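Local structure of Lactamase_B domain-containing protein (Bacillus lehensis G1, 7EV5) at residues L171-T185 and T196-T208. The protein probably acts as a zinc-dependent hydrolase of the metallo-beta-lactamase fold, resembling both B3 metallo-beta-lactamases and glyoxalase II. Residues are numbered along the deposited sequence; the frame is centred on the assembly and turned at random. Where two conformers were deposited one is given.
Sequences LASIHNKILPLPERT and TIGQEMDHNPFLT
The His175 ring meets Leu207 edge-on: Leu207 O lies in the ring plane, 3.8 Å from His175 CE1. On the other segment, Asp202 CB sits over one face of the His203 ring, with Gln199 OE1 in plane at the edge. Asn204 OD1 lies at the Phe206 ring edge, and the same oxygen accepts from Phe206 N in an Asx turn. Leu207 packs against helix 167-178. Its CD1 meets Leu179 CD1 tip to tip at 3.6 Å, while CD2 packs on Ile174 CG2, the Ile174 and Leu207 side chains crossing at about a right angle. Ile197 is the other large apolar contact. Its CG1 lies anti to the carbonyl carbon (chi1 -64°), and chi2 of -77° turns CD1 toward Ile178 CG2. That pair is tight, at 3.5 Å. Ile197 CG2 faces Leu179 O and the CD2 methyl of Leu179. Two backbone bonds tie the start of helix 197-203 to the turn from Pro182 to Thr185. Gly198 N gives a 2.9 Å bond to Glu183 O, in the carbonyl plane and on a lone pair. Ile197 N reaches Thr185 O at 3.0 Å, nearly in line with the carbonyl. Thr196 OG1 caps the same helix end by accepting from Gln199 N. The extended Glu183 side chain passes over Gly198 CA. Thr185 N closes the type I turn on Pro182 O, and Thr185 OG1 bonds to the same oxygen from the same face. This is structural packing in the metallo-beta-lactamase fold, with the Ile178 side chain about 13 Å from a bound zinc ion. Strand 195-196, outermost in the sheet holding 186-189, leads directly into C-terminal helix 197-203, which packs beside helix 167-178. Ile174 and Leu207 also touch Ile157 of strand 156-157, and Thr185 touches Tyr139 of strand 136-140.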
loop_
_atom_site.group_PDB
_atom_site.type_symbol
_atom_site.label_atom_id
_atom_site.label_comp_id
_atom_site.label_asym_id
_atom_site.label_seq_id
_atom_site.Cartn_x
_atom_site.Cartn_y
_atom_site.Cartn_z
ATOM N N LEU A 171 -1.340 5.681 16.313
ATOM C CA LEU A 171 -2.504 5.248 17.081
ATOM C C LEU A 171 -3.731 6.093 16.769
ATOM O O LEU A 171 -4.855 5.576 16.736
ATOM C CB LEU A 171 -2.195 5.255 18.576
ATOM C CG LEU A 171 -1.401 4.034 19.030
ATOM C CD1 LEU A 171 -1.006 4.177 20.461
ATOM C CD2 LEU A 171 -2.201 2.752 18.818
ATOM N N ALA A 172 -3.542 7.390 16.537
ATOM C CA ALA A 172 -4.660 8.223 16.114
ATOM C C ALA A 172 -5.176 7.808 14.744
ATOM O O ALA A 172 -6.389 7.752 14.528
ATOM C CB ALA A 172 -4.258 9.694 16.123
ATOM N N SER A 173 -4.276 7.551 13.789
ATOM C CA SER A 173 -4.732 7.040 12.496
ATOM C C SER A 173 -5.581 5.791 12.661
ATOM O O SER A 173 -6.640 5.662 12.034
ATOM C CB SER A 173 -3.554 6.745 11.559
ATOM O OG SER A 173 -2.902 7.937 11.189
ATOM N N ILE A 174 -5.138 4.864 13.508
ATOM C CA ILE A 174 -5.864 3.613 13.691
ATOM C C ILE A 174 -7.229 3.863 14.323
ATOM O O ILE A 174 -8.262 3.450 13.789
ATOM C CB ILE A 174 -5.020 2.609 14.492
ATOM C CG1 ILE A 174 -3.820 2.160 13.659
ATOM C CG2 ILE A 174 -5.864 1.403 14.906
ATOM C CD1 ILE A 174 -2.803 1.360 14.437
ATOM N N HIS A 175 -7.256 4.546 15.467
ATOM C CA HIS A 175 -8.517 4.718 16.180
ATOM C C HIS A 175 -9.470 5.658 15.452
ATOM O O HIS A 175 -10.684 5.418 15.439
ATOM C CB HIS A 175 -8.248 5.226 17.592
ATOM C CG HIS A 175 -7.693 4.182 18.505
ATOM N ND1 HIS A 175 -8.389 3.038 18.835
ATOM C CD2 HIS A 175 -6.506 4.098 19.150
ATOM C CE1 HIS A 175 -7.659 2.301 19.651
ATOM N NE2 HIS A 175 -6.514 2.925 19.866
ATOM N N ASN A 176 -8.952 6.738 14.857
ATOM C CA ASN A 176 -9.815 7.783 14.318
ATOM C C ASN A 176 -10.187 7.578 12.859
ATOM O O ASN A 176 -11.223 8.095 12.426
ATOM C CB ASN A 176 -9.180 9.170 14.484
ATOM C CG ASN A 176 -8.904 9.518 15.935
ATOM O OD1 ASN A 176 -9.521 8.972 16.844
ATOM N ND2 ASN A 176 -7.940 10.413 16.154
ATOM N N LYS A 177 -9.381 6.851 12.092
ATOM C CA LYS A 177 -9.623 6.725 10.662
ATOM C C LYS A 177 -9.859 5.301 10.187
ATOM O O LYS A 177 -10.656 5.095 9.270
ATOM C CB LYS A 177 -8.453 7.344 9.894
ATOM C CG LYS A 177 -8.254 8.821 10.251
ATOM C CD LYS A 177 -7.080 9.418 9.533
ATOM C CE LYS A 177 -6.961 10.889 9.887
ATOM N NZ LYS A 177 -5.690 11.471 9.371
ATOM N N ILE A 178 -9.190 4.310 10.770
ATOM C CA ILE A 178 -9.307 2.940 10.282
ATOM C C ILE A 178 -10.403 2.168 11.000
ATOM O O ILE A 178 -11.317 1.637 10.360
ATOM C CB ILE A 178 -7.951 2.227 10.354
ATOM C CG1 ILE A 178 -7.024 2.869 9.327
ATOM C CG2 ILE A 178 -8.106 0.725 10.106
ATOM C CD1 ILE A 178 -5.699 2.217 9.231
ATOM N N LEU A 179 -10.325 2.099 12.326
ATOM C CA LEU A 179 -11.292 1.299 13.070
ATOM C C LEU A 179 -12.751 1.742 12.940
ATOM O O LEU A 179 -13.625 0.877 13.118
ATOM C CB LEU A 179 -10.857 1.135 14.532
ATOM C CG LEU A 179 -9.519 0.414 14.730
ATOM C CD1 LEU A 179 -9.183 0.300 16.208
ATOM C CD2 LEU A 179 -9.507 -0.956 14.063
ATOM N N PRO A 180 -13.094 3.009 12.658
ATOM C CA PRO A 180 -14.517 3.333 12.422
ATOM C C PRO A 180 -15.106 2.725 11.153
ATOM O O PRO A 180 -16.333 2.775 10.982
ATOM C CB PRO A 180 -14.537 4.868 12.360
ATOM C CG PRO A 180 -13.315 5.290 13.081
ATOM C CD PRO A 180 -12.285 4.241 12.764
ATOM N N LEU A 181 -14.291 2.172 10.253
ATOM C CA LEU A 181 -14.817 1.546 9.051
ATOM C C LEU A 181 -15.601 0.278 9.412
ATOM O O LEU A 181 -15.446 -0.264 10.509
ATOM C CB LEU A 181 -13.663 1.213 8.107
ATOM C CG LEU A 181 -13.007 2.442 7.485
ATOM C CD1 LEU A 181 -11.725 2.066 6.765
ATOM C CD2 LEU A 181 -13.976 3.137 6.532
ATOM N N PRO A 182 -16.450 -0.213 8.503
ATOM C CA PRO A 182 -17.309 -1.357 8.850
ATOM C C PRO A 182 -16.488 -2.559 9.294
ATOM O O PRO A 182 -15.404 -2.824 8.769
ATOM C CB PRO A 182 -18.061 -1.638 7.547
ATOM C CG PRO A 182 -18.102 -0.330 6.853
ATOM C CD PRO A 182 -16.790 0.340 7.182
ATOM N N GLU A 183 -17.014 -3.289 10.285
ATOM C CA GLU A 183 -16.219 -4.337 10.922
ATOM C C GLU A 183 -15.890 -5.487 9.972
ATOM O O GLU A 183 -14.856 -6.144 10.152
ATOM C CB GLU A 183 -16.886 -4.828 12.214
ATOM C CG GLU A 183 -16.660 -3.910 13.428
ATOM C CD GLU A 183 -17.093 -4.532 14.751
ATOM O OE1 GLU A 183 -16.994 -5.768 14.905
ATOM O OE2 GLU A 183 -17.536 -3.775 15.641
ATOM N N ARG A 184 -16.724 -5.732 8.950
ATOM C CA ARG A 184 -16.447 -6.800 7.991
ATOM C C ARG A 184 -15.372 -6.435 6.972
ATOM O O ARG A 184 -14.973 -7.301 6.187
ATOM C CB ARG A 184 -17.724 -7.284 7.280
ATOM C CG ARG A 184 -18.111 -6.504 6.021
ATOM C CD ARG A 184 -19.199 -7.229 5.208
ATOM N NE ARG A 184 -19.454 -6.566 3.930
ATOM C CZ ARG A 184 -19.385 -7.160 2.748
ATOM N NH1 ARG A 184 -19.067 -8.444 2.665
ATOM N NH2 ARG A 184 -19.633 -6.472 1.639
ATOM N N THR A 185 -14.893 -5.190 6.975
ATOM C CA THR A 185 -13.891 -4.754 6.007
ATOM C C THR A 185 -12.608 -5.553 6.160
ATOM O O THR A 185 -12.053 -5.661 7.256
ATOM C CB THR A 185 -13.573 -3.277 6.232
ATOM O OG1 THR A 185 -14.782 -2.516 6.185
ATOM C CG2 THR A 185 -12.628 -2.769 5.139
ATOM N N THR A 196 -9.617 -8.610 9.418
ATOM C CA THR A 196 -10.726 -7.681 9.275
ATOM C C THR A 196 -10.661 -6.658 10.396
ATOM O O THR A 196 -9.983 -6.856 11.408
ATOM C CB THR A 196 -12.106 -8.363 9.293
ATOM O OG1 THR A 196 -12.293 -9.019 10.555
ATOM C CG2 THR A 196 -12.237 -9.363 8.148
ATOM N N ILE A 197 -11.368 -5.550 10.169
ATOM C CA ILE A 197 -11.452 -4.492 11.175
ATOM C C ILE A 197 -11.988 -5.048 12.485
ATOM O O ILE A 197 -11.405 -4.833 13.554
ATOM C CB ILE A 197 -12.317 -3.331 10.662
ATOM C CG1 ILE A 197 -11.663 -2.665 9.450
ATOM C CG2 ILE A 197 -12.581 -2.333 11.796
ATOM C CD1 ILE A 197 -10.523 -1.763 9.801
ATOM N N GLY A 198 -13.093 -5.798 12.413
ATOM C CA GLY A 198 -13.703 -6.325 13.626
ATOM C C GLY A 198 -12.783 -7.255 14.390
ATOM O O GLY A 198 -12.696 -7.186 15.616
ATOM N N GLN A 199 -12.069 -8.128 13.674
ATOM C CA GLN A 199 -11.165 -9.052 14.350
ATOM C C GLN A 199 -10.047 -8.317 15.079
ATOM O O GLN A 199 -9.652 -8.715 16.180
ATOM C CB GLN A 199 -10.596 -10.060 13.352
ATOM C CG GLN A 199 -11.605 -11.112 12.920
ATOM C CD GLN A 199 -12.297 -11.778 14.091
ATOM O OE1 GLN A 199 -11.644 -12.329 14.983
ATOM N NE2 GLN A 199 -13.628 -11.731 14.098
ATOM N N GLU A 200 -9.516 -7.246 14.484
ATOM C CA GLU A 200 -8.430 -6.530 15.147
ATOM C C GLU A 200 -8.953 -5.716 16.324
ATOM O O GLU A 200 -8.294 -5.623 17.366
ATOM C CB GLU A 200 -7.666 -5.657 14.150
ATOM C CG GLU A 200 -6.912 -6.464 13.091
ATOM C CD GLU A 200 -6.133 -7.624 13.677
ATOM O OE1 GLU A 200 -5.308 -7.392 14.582
ATOM O OE2 GLU A 200 -6.336 -8.772 13.222
ATOM N N MET A 201 -10.138 -5.124 16.170
ATOM C CA MET A 201 -10.762 -4.406 17.277
ATOM C C MET A 201 -10.913 -5.307 18.497
ATOM O O MET A 201 -10.720 -4.865 19.635
ATOM C CB MET A 201 -12.123 -3.878 16.823
ATOM C CG MET A 201 -12.864 -2.999 17.823
ATOM S SD MET A 201 -14.369 -2.320 17.091
ATOM C CE MET A 201 -13.844 -2.113 15.389
ATOM N N ASP A 202 -11.250 -6.573 18.278
ATOM C CA ASP A 202 -11.504 -7.494 19.373
ATOM C C ASP A 202 -10.259 -8.207 19.885
ATOM O O ASP A 202 -10.257 -8.655 21.036
ATOM C CB ASP A 202 -12.542 -8.536 18.947
ATOM C CG ASP A 202 -13.896 -7.922 18.654
ATOM O OD1 ASP A 202 -14.121 -6.753 19.044
ATOM O OD2 ASP A 202 -14.735 -8.606 18.029
ATOM N N HIS A 203 -9.205 -8.330 19.076
ATOM C CA HIS A 203 -8.107 -9.211 19.460
ATOM C C HIS A 203 -6.699 -8.667 19.260
ATOM O O HIS A 203 -5.755 -9.325 19.707
ATOM C CB HIS A 203 -8.226 -10.571 18.751
ATOM C CG HIS A 203 -9.611 -11.142 18.766
ATOM N ND1 HIS A 203 -10.311 -11.371 19.931
ATOM C CD2 HIS A 203 -10.425 -11.531 17.756
ATOM C CE1 HIS A 203 -11.497 -11.873 19.639
ATOM N NE2 HIS A 203 -11.591 -11.982 18.325
ATOM N N ASN A 204 -6.506 -7.521 18.616
ATOM C CA ASN A 204 -5.157 -6.987 18.445
ATOM C C ASN A 204 -4.655 -6.469 19.787
ATOM O O ASN A 204 -5.257 -5.542 20.344
ATOM C CB ASN A 204 -5.164 -5.859 17.412
ATOM C CG ASN A 204 -3.765 -5.428 16.996
ATOM O OD1 ASN A 204 -2.927 -5.099 17.833
ATOM N ND2 ASN A 204 -3.515 -5.404 15.683
ATOM N N PRO A 205 -3.563 -7.016 20.330
ATOM C CA PRO A 205 -3.131 -6.614 21.679
ATOM C C PRO A 205 -2.635 -5.183 21.774
ATOM O O PRO A 205 -2.571 -4.643 22.886
ATOM C CB PRO A 205 -2.019 -7.619 22.011
ATOM C CG PRO A 205 -1.522 -8.081 20.684
ATOM C CD PRO A 205 -2.704 -8.065 19.758
ATOM N N PHE A 206 -2.284 -4.550 20.659
ATOM C CA PHE A 206 -1.841 -3.163 20.661
ATOM C C PHE A 206 -2.996 -2.173 20.577
ATOM O O PHE A 206 -2.753 -0.960 20.560
ATOM C CB PHE A 206 -0.860 -2.918 19.509
ATOM C CG PHE A 206 0.318 -3.847 19.509
ATOM C CD1 PHE A 206 1.517 -3.465 20.088
ATOM C CD2 PHE A 206 0.231 -5.098 18.923
ATOM C CE1 PHE A 206 2.607 -4.315 20.089
ATOM C CE2 PHE A 206 1.319 -5.957 18.925
ATOM C CZ PHE A 206 2.508 -5.563 19.506
ATOM N N LEU A 207 -4.240 -2.652 20.538
ATOM C CA LEU A 207 -5.401 -1.790 20.357
ATOM C C LEU A 207 -6.286 -1.666 21.591
ATOM O O LEU A 207 -7.281 -0.935 21.545
ATOM C CB LEU A 207 -6.229 -2.236 19.145
ATOM C CG LEU A 207 -5.524 -2.118 17.791
ATOM C CD1 LEU A 207 -6.532 -2.148 16.661
ATOM C CD2 LEU A 207 -4.663 -0.860 17.731
ATOM N N THR A 208 -5.969 -2.356 22.683
ATOM C CA THR A 208 -6.652 -2.086 23.944
ATOM C C THR A 208 -6.129 -0.769 24.505
ATOM O O THR A 208 -4.935 -0.645 24.801
ATOM C CB THR A 208 -6.409 -3.221 24.938
ATOM O OG1 THR A 208 -6.323 -4.470 24.242
ATOM C CG2 THR A 208 -7.544 -3.291 25.956
#